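Local coordinates for PixA inclusion body protein (Burkholderia cenocepacia, PDB 4LZK) that is of unknown function but belongs to the PixA family of inclusion body proteins and probably accumulates in bacterial intracellular inclusions, at residues C[156-161]-C[180-185]; C[110-115]-C[146-151]. All coordinates share one frame; numbering follows the deposited sequence.

Contact 1: C[156-161]-C[180-185]; sequences EYLATS and WVWQAA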
# COMPACT_ATOMS: atom_id res chain seq x y z
N GLU C 156 -3.74 4.06 21.15
CA GLU C 156 -4.72 5.15 21.37
C GLU C 156 -5.40 5.55 20.04
O GLU C 156 -4.75 5.61 19.04
CB GLU C 156 -4.05 6.39 21.97
CG GLU C 156 -5.05 7.47 22.40
CD GLU C 156 -4.42 8.70 23.11
OE1 GLU C 156 -3.18 8.76 23.26
OE2 GLU C 156 -5.23 9.58 23.54
N TYR C 157 -6.69 5.80 20.10
CA TYR C 157 -7.37 6.50 19.04
C TYR C 157 -7.63 7.94 19.49
O TYR C 157 -8.14 8.13 20.55
CB TYR C 157 -8.67 5.79 18.61
CG TYR C 157 -8.54 4.29 18.33
CD1 TYR C 157 -7.29 3.66 18.13
CD2 TYR C 157 -9.66 3.47 18.27
CE1 TYR C 157 -7.17 2.26 17.96
CE2 TYR C 157 -9.55 2.07 18.04
CZ TYR C 157 -8.31 1.46 17.91
OH TYR C 157 -8.21 0.07 17.66
N LEU C 158 -7.28 8.91 18.63
CA LEU C 158 -7.45 10.33 18.83
C LEU C 158 -8.50 10.93 17.91
O LEU C 158 -8.58 10.53 16.73
CB LEU C 158 -6.13 10.97 18.49
CG LEU C 158 -5.09 10.34 19.41
CD1 LEU C 158 -3.96 9.61 18.70
CD2 LEU C 158 -4.63 11.35 20.41
N ALA C 159 -9.36 11.83 18.44
CA ALA C 159 -10.22 12.60 17.63
C ALA C 159 -9.64 13.97 17.38
O ALA C 159 -9.30 14.65 18.35
CB ALA C 159 -11.57 12.72 18.31
N THR C 160 -9.58 14.41 16.14
CA THR C 160 -9.08 15.76 15.81
C THR C 160 -10.26 16.52 15.18
O THR C 160 -10.82 16.07 14.16
CB THR C 160 -7.93 15.69 14.84
OG1 THR C 160 -6.81 14.95 15.44
CG2 THR C 160 -7.51 17.08 14.44
N SER C 161 -10.64 17.65 15.77
CA SER C 161 -11.73 18.46 15.30
C SER C 161 -11.18 19.71 14.58
O SER C 161 -10.16 20.26 14.96
CB SER C 161 -12.58 18.93 16.46
OG SER C 161 -13.08 17.81 17.14
N TRP C 180 -12.38 13.79 12.77
CA TRP C 180 -12.08 12.44 12.32
C TRP C 180 -11.26 11.74 13.41
O TRP C 180 -10.71 12.40 14.34
CB TRP C 180 -11.30 12.44 11.05
CG TRP C 180 -9.80 12.69 11.16
CD1 TRP C 180 -8.84 11.72 11.25
CD2 TRP C 180 -9.10 13.93 11.17
NE1 TRP C 180 -7.63 12.27 11.28
CE2 TRP C 180 -7.72 13.63 11.30
CE3 TRP C 180 -9.48 15.26 11.09
CZ2 TRP C 180 -6.72 14.62 11.34
CZ3 TRP C 180 -8.51 16.24 11.14
CH2 TRP C 180 -7.14 15.93 11.27
N VAL C 181 -11.20 10.42 13.33
CA VAL C 181 -10.48 9.66 14.30
C VAL C 181 -9.34 9.00 13.62
O VAL C 181 -9.51 8.45 12.50
CB VAL C 181 -11.41 8.63 14.93
CG1 VAL C 181 -10.72 7.72 15.90
CG2 VAL C 181 -12.59 9.32 15.58
N TRP C 182 -8.18 9.00 14.26
CA TRP C 182 -7.01 8.35 13.76
C TRP C 182 -6.42 7.51 14.86
O TRP C 182 -6.83 7.62 16.01
CB TRP C 182 -6.04 9.38 13.18
CG TRP C 182 -5.64 10.52 14.01
CD1 TRP C 182 -6.34 11.64 14.28
CD2 TRP C 182 -4.34 10.71 14.62
NE1 TRP C 182 -5.61 12.50 15.09
CE2 TRP C 182 -4.37 11.98 15.29
CE3 TRP C 182 -3.17 9.94 14.68
CZ2 TRP C 182 -3.32 12.46 16.01
CZ3 TRP C 182 -2.11 10.41 15.39
CH2 TRP C 182 -2.18 11.68 16.07
N GLN C 183 -5.43 6.70 14.54
CA GLN C 183 -4.93 5.68 15.46
C GLN C 183 -3.40 5.74 15.57
O GLN C 183 -2.68 5.98 14.58
CB GLN C 183 -5.35 4.25 14.98
CG GLN C 183 -6.80 4.13 14.62
CD GLN C 183 -7.18 2.80 13.95
OE1 GLN C 183 -6.46 2.29 13.11
NE2 GLN C 183 -8.34 2.26 14.34
N ALA C 184 -2.91 5.54 16.78
CA ALA C 184 -1.51 5.60 17.05
C ALA C 184 -1.18 4.61 18.22
O ALA C 184 -2.09 4.17 18.94
CB ALA C 184 -1.14 7.01 17.41
N ALA C 185 0.08 4.21 18.33
CA ALA C 185 0.60 3.32 19.34
C ALA C 185 2.04 3.71 19.64
O ALA C 185 2.77 4.21 18.80
CB ALA C 185 0.58 1.88 18.88

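Contact 2: C[110-115]-C[146-151]; sequences VFAPFT and FESVAK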
# COMPACT_ATOMS: atom_id res chain seq x y z
N VAL C 110 -1.90 7.24 25.46
CA VAL C 110 -0.57 7.19 25.00
C VAL C 110 0.05 8.61 24.89
O VAL C 110 1.12 8.83 25.28
CB VAL C 110 -0.58 6.59 23.59
CG1 VAL C 110 0.76 6.73 22.90
CG2 VAL C 110 -1.02 5.12 23.68
N PHE C 111 -0.69 9.55 24.40
CA PHE C 111 -0.16 10.90 24.21
C PHE C 111 -0.67 11.76 25.38
O PHE C 111 -1.83 11.64 25.85
CB PHE C 111 -0.63 11.52 22.91
CG PHE C 111 0.04 10.91 21.70
CD1 PHE C 111 1.32 11.24 21.37
CD2 PHE C 111 -0.60 9.94 20.98
CE1 PHE C 111 1.97 10.64 20.33
CE2 PHE C 111 0.02 9.30 19.95
CZ PHE C 111 1.31 9.68 19.59
N ALA C 112 0.16 12.74 25.74
CA ALA C 112 -0.25 13.78 26.67
C ALA C 112 -1.31 14.58 25.98
O ALA C 112 -1.44 14.43 24.75
CB ALA C 112 0.89 14.64 27.00
N PRO C 113 -2.14 15.30 26.74
CA PRO C 113 -3.08 16.22 26.10
C PRO C 113 -2.26 17.24 25.22
O PRO C 113 -1.11 17.57 25.55
CB PRO C 113 -3.73 16.95 27.27
CG PRO C 113 -3.57 16.04 28.42
CD PRO C 113 -2.36 15.22 28.20
N PHE C 114 -2.82 17.66 24.11
CA PHE C 114 -2.12 18.45 23.13
C PHE C 114 -2.10 19.92 23.47
O PHE C 114 -3.02 20.42 24.09
CB PHE C 114 -2.75 18.26 21.73
CG PHE C 114 -2.32 16.95 21.06
CD1 PHE C 114 -2.76 15.75 21.55
CD2 PHE C 114 -1.45 16.97 19.96
CE1 PHE C 114 -2.32 14.60 20.97
CE2 PHE C 114 -1.07 15.82 19.35
CZ PHE C 114 -1.52 14.61 19.87
N THR C 115 -1.09 20.61 23.00
CA THR C 115 -1.00 22.04 23.26
C THR C 115 -0.93 22.77 21.90
O THR C 115 -0.13 22.43 21.05
CB THR C 115 0.25 22.36 24.06
OG1 THR C 115 0.26 21.61 25.28
CG2 THR C 115 0.36 23.84 24.31
N PHE C 146 -0.31 21.58 16.91
CA PHE C 146 -0.82 20.98 18.13
C PHE C 146 0.24 19.99 18.59
O PHE C 146 0.55 19.04 17.85
CB PHE C 146 -2.16 20.37 17.84
CG PHE C 146 -3.25 21.42 17.64
CD1 PHE C 146 -3.38 22.06 16.39
CD2 PHE C 146 -4.09 21.78 18.63
CE1 PHE C 146 -4.34 23.06 16.21
CE2 PHE C 146 -5.08 22.76 18.44
CZ PHE C 146 -5.17 23.42 17.21
N GLU C 147 0.92 20.27 19.68
CA GLU C 147 2.10 19.46 20.05
C GLU C 147 1.75 18.50 21.21
O GLU C 147 1.00 18.86 22.13
CB GLU C 147 3.24 20.35 20.48
CG GLU C 147 3.74 21.29 19.37
CD GLU C 147 4.93 22.21 19.82
OE1 GLU C 147 5.21 22.36 21.03
OE2 GLU C 147 5.57 22.83 18.95
N SER C 148 2.33 17.33 21.22
CA SER C 148 2.25 16.46 22.35
C SER C 148 3.50 15.60 22.44
O SER C 148 4.46 15.81 21.74
CB SER C 148 0.99 15.62 22.23
OG SER C 148 0.80 14.77 23.36
N VAL C 149 3.48 14.59 23.33
CA VAL C 149 4.59 13.67 23.46
C VAL C 149 3.93 12.32 23.80
O VAL C 149 2.88 12.28 24.45
CB VAL C 149 5.60 14.13 24.57
CG1 VAL C 149 4.99 14.04 25.99
CG2 VAL C 149 6.89 13.32 24.50
N ALA C 150 4.51 11.24 23.32
CA ALA C 150 4.07 9.91 23.73
C ALA C 150 4.59 9.65 25.14
O ALA C 150 5.80 9.75 25.34
CB ALA C 150 4.60 8.84 22.77
N LYS C 151 3.74 9.27 26.07
CA LYS C 151 4.21 9.09 27.44
C LYS C 151 3.80 7.78 28.06
O LYS C 151 4.26 7.48 29.17
CB LYS C 151 3.81 10.23 28.39
CG LYS C 151 2.40 10.69 28.26
CD LYS C 151 1.44 9.82 28.98
CE LYS C 151 0.09 10.54 29.19
NZ LYS C 151 -0.77 9.52 29.89
O HOH W 1 1.16 19.13 25.18

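Contact 1: C[156-161]-C[180-185]
W182 reaches across to T160 with its indole N-H: NE1 gives OG1 a hydrogen bond of 2.8 Å, the hydroxyl lying at the ring edge and close to its plane. The torsion of T160 (chi1 -62°) sets OG1 beside its own backbone N and turns CG2 the other way, so a single threonine offers its hydroxyl to one tryptophan and its carbon atoms to another. Along the backbone, six hydrogen bonds join the strands in the hydrogen-bonded pairs E156-A184, L158-W182 and T160-W180; the shortest, E156 N to A184 O, is 2.8 Å and nearly straight at 173°.

Three pairs pack on the face that carries L158 and the tryptophans. T160 CB stands over the six-membered ring of W180, 3.7 Å from its centroid, a CH-pi contact. Likewise L158 CD1 sits 3.8 Å from the centroid of the six-membered ring of W182, almost on the normal, while L158 CB lies over NE1 and CE2 on the same face. The small CB of A184 lets L158 CD1 approach it to 4.0 Å. M55 of strand 53-57 touches both tryptophans from the facing sheet, where broad indoles suit an apolar interior.

On the other face Y157 and Q183 run side by side, and Q183 CG makes a CH-pi contact over the phenol ring, 4.0 Å from its centroid. Their polar ends turn to other partners: Y157 OH to L76 O of the second subunit, Q183 OE1 to N71 and to S64 of that subunit. V181 CG1 meets Y157 CB at 3.9 Å. This is an antiparallel beta hairpin, strands 154-167 and 172-186, with one face turned to the other sheet of the chain, where M55 and L53 lie, and the other against a neighbouring subunit.

Contact 2: C[110-115]-C[146-151]
S148 CB lies squarely over the centre of the F114 ring, 3.4 Å from the centroid, in a CH-pi contact where the loop entering strand 115-120, outermost in its sheet within the chain, runs beside strand 142-149 in the antiparallel part of that sheet. A single bridge at F111-A150 and an antiparallel hydrogen-bonded pair at T115-E147 join 110-115 to 146-151. The phenyl offers a flat apolar face to the serine methylene, while the hydroxyl leads off to the loop: with OG anti to the backbone N (chi1 -177°), it donates a 2.7 Å hydrogen bond to A112 O. That donor stands above the carbonyl plane. F146 O lies at the edge of the F114 ring, 3.6 Å from CD2.

The backbone secures both ends. K151 N to V110 O and A112 N to V149 O flank the bridge of F111 with A150; two bonds link T115 and E147. The register shifts by one residue between these ladders, and P113 suits the loop between them, where its ring nitrogen is asked for no hydrogen bond.

F111 turns its ring inward, CE1 coming to 4.0 Å from A150 CB, and also touches V82 of strand 81-88. F114 meets V82 too, and V102 of strand 96-105, so its ring lies between the two sheets, while T115 and E147 remain at the exposed surface. K151 bends over the loop, its CG 3.7 Å from V110 O, and its ammonium group is hydrogen-bonded to Q109.

A water stitches the loop to the strand: it donates to P113 O and to E147 O, and its oxygen accepts from T115 OG1 at 2.6 Å.

How the contacts relate
Both segments of contact 2 precede those of contact 1, and strands 142-149 and 154-167 are successive in the chain. Their centres are 12 Å apart, yet they belong to different sheets: 142-149 pairs with 81-88 and 115-120, whereas 154-167 lies between 96-105 and 172-186. Loop 110-115 leads from strand 96-105 of the second sheet into strand 115-120 of the first, and bridges the two. E156 OE1 probably accepts a hydrogen bond from F111 N at 2.9 Å, A184 CB packs on F111 CE2, and L158 CD2 approaches F114 CE1. The hairpin and the crossing loop thus share a largely apolar interior between the sheets, with the E156 carboxylate as a buried polar group.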